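Local coordinates for phosphoribosylaminoimidazole-succinocarboxamide synthase (Saccharomyces cerevisiae, PDB 2CNQ), which catalyses the ATP-dependent condensation of 4-carboxy-5-aminoimidazole ribotide with aspartate to form SAICAR in de novo purine biosynthesis, at residues A[58-61]-A[62-65]. Sequence-based numbering, arbitrary orientation. Where two conformers were deposited one is given.
Sequences TKLS and EFWF
E62 reaches back along the helix between T58 and K59, its carboxylate lying beside the aliphatic parts of both. OE2 sits 3.7 Å from T58 CG2 and 3.6 Å from K59 CD, and the chain gets there because CG stands anti to the carbonyl carbon (chi1 -69°) and the remainder runs extended. K59 bends at chi2 and runs next to it in the same direction. Its NZ stays 4.4 Å from E62 OE2, too far for a salt bridge, and a water bridges the two, accepting from K59 NZ and probably donating to E62 OE2 over 2.8 Å. The direct ionic partner of K59 is D104. E62 belongs to the pocket in which aminoimidazole 4-carboxamide ribonucleotide is bound; the same pocket also holds adenosine monophosphate.

These eight residues make up about two turns of helix 53-67, whose i to i+4 hydrogen bonds fix the spacing: F65 N donates to S61 O at 2.8 Å with an N-H...O angle of 165°, and E62, F63 and W64 bond likewise to T58, K59 and L60.

Three side chains further round the turn form an apolar patch. L60, with CG anti to the backbone N (chi1 -172°), lays CD1 3.8 Å from W64 CD1, while the same methyl meets the F63 ring obliquely at CD1. F63 in turn sets its own CD1 over one face of the W64 indole, near the rim. S61 and F65 meet on another side of the helix, S61 CB lying 3.9 Å from F65 CE2.

S61 OG is hydrogen-bonded to L57 O and V235 N, tying the helix to strand 228-245, against which W64 and F65 also pack. L60 and F63 instead touch helix 282-300 at T300.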
loop_
_atom_site.group_PDB
_atom_site.type_symbol
_atom_site.label_atom_id
_atom_site.label_comp_id
_atom_site.label_asym_id
_atom_site.label_seq_id
_atom_site.Cartn_x
_atom_site.Cartn_y
_atom_site.Cartn_z
ATOM N N THR A 58 8.326 -3.059 3.052
ATOM C CA THR A 58 9.442 -2.532 2.345
ATOM C C THR A 58 9.871 -3.480 1.282
ATOM O O THR A 58 9.999 -3.130 0.130
ATOM C CB THR A 58 10.572 -2.248 3.314
ATOM O OG1 THR A 58 10.157 -1.276 4.256
ATOM C CG2 THR A 58 11.770 -1.716 2.620
ATOM N N LYS A 59 10.136 -4.710 1.673
ATOM C CA LYS A 59 10.636 -5.675 0.737
ATOM C C LYS A 59 9.653 -5.955 -0.367
ATOM O O LYS A 59 10.015 -6.104 -1.502
ATOM C CB LYS A 59 10.949 -6.954 1.491
ATOM C CG LYS A 59 12.033 -6.806 2.541
ATOM C CD LYS A 59 13.395 -6.332 2.034
ATOM C CE LYS A 59 14.310 -6.049 3.239
ATOM N NZ LYS A 59 15.744 -5.905 2.851
ATOM N N LEU A 60 8.397 -6.027 -0.028
ATOM C CA LEU A 60 7.399 -6.297 -1.032
ATOM C C LEU A 60 7.292 -5.119 -1.974
ATOM O O LEU A 60 7.191 -5.286 -3.157
ATOM C CB LEU A 60 6.096 -6.646 -0.385
ATOM C CG LEU A 60 5.018 -7.141 -1.319
ATOM C CD1 LEU A 60 5.482 -8.211 -2.261
ATOM C CD2 LEU A 60 3.887 -7.638 -0.491
ATOM N N SER A 61 7.330 -3.929 -1.419
ATOM C CA SER A 61 7.358 -2.778 -2.284
ATOM C C SER A 61 8.508 -2.850 -3.224
ATOM O O SER A 61 8.362 -2.573 -4.393
ATOM C CB SER A 61 7.485 -1.512 -1.482
ATOM O OG SER A 61 6.320 -1.216 -0.765
ATOM N N GLU A 62 9.678 -3.166 -2.707
ATOM C CA GLU A 62 10.836 -3.250 -3.562
ATOM C C GLU A 62 10.653 -4.244 -4.652
ATOM O O GLU A 62 11.042 -4.019 -5.782
ATOM C CB GLU A 62 12.068 -3.572 -2.754
ATOM C CG GLU A 62 12.491 -2.438 -1.849
ATOM C CD GLU A 62 13.698 -2.795 -1.130
ATOM O OE1 GLU A 62 14.792 -2.508 -1.655
ATOM O OE2 GLU A 62 13.568 -3.432 -0.098
ATOM N N PHE A 63 10.037 -5.368 -4.327
ATOM C CA PHE A 63 9.771 -6.367 -5.328
ATOM C C PHE A 63 8.954 -5.784 -6.451
ATOM O O PHE A 63 9.243 -5.963 -7.615
ATOM C CB PHE A 63 9.048 -7.537 -4.709
ATOM C CG PHE A 63 8.512 -8.468 -5.719
ATOM C CD1 PHE A 63 7.224 -8.335 -6.156
ATOM C CD2 PHE A 63 9.303 -9.443 -6.279
ATOM C CE1 PHE A 63 6.729 -9.149 -7.137
ATOM C CE2 PHE A 63 8.810 -10.255 -7.246
ATOM C CZ PHE A 63 7.526 -10.085 -7.689
ATOM N N TRP A 64 7.892 -5.074 -6.089
ATOM C CA TRP A 64 7.032 -4.532 -7.105
ATOM C C TRP A 64 7.661 -3.392 -7.830
ATOM O O TRP A 64 7.429 -3.233 -9.020
ATOM C CB TRP A 64 5.722 -4.122 -6.525
ATOM C CG TRP A 64 4.900 -5.232 -6.051
ATOM C CD1 TRP A 64 4.563 -5.461 -4.782
ATOM C CD2 TRP A 64 4.254 -6.241 -6.828
ATOM N NE1 TRP A 64 3.756 -6.563 -4.692
ATOM C CE2 TRP A 64 3.528 -7.032 -5.949
ATOM C CE3 TRP A 64 4.223 -6.542 -8.179
ATOM C CZ2 TRP A 64 2.722 -8.064 -6.374
ATOM C CZ3 TRP A 64 3.434 -7.580 -8.590
ATOM C CH2 TRP A 64 2.709 -8.333 -7.705
ATOM N N PHE A 65 8.425 -2.559 -7.150
ATOM C CA PHE A 65 9.105 -1.497 -7.851
ATOM C C PHE A 65 9.976 -2.072 -8.932
ATOM O O PHE A 65 10.038 -1.551 -10.022
ATOM C CB PHE A 65 9.939 -0.663 -6.903
ATOM C CG PHE A 65 9.165 0.310 -6.087
ATOM C CD1 PHE A 65 8.357 1.236 -6.698
ATOM C CD2 PHE A 65 9.302 0.361 -4.722
ATOM C CE1 PHE A 65 7.688 2.160 -5.951
ATOM C CE2 PHE A 65 8.626 1.278 -3.980
ATOM C CZ PHE A 65 7.807 2.160 -4.598
HETATM O O HOH W 1 15.588 -2.936 1.715
#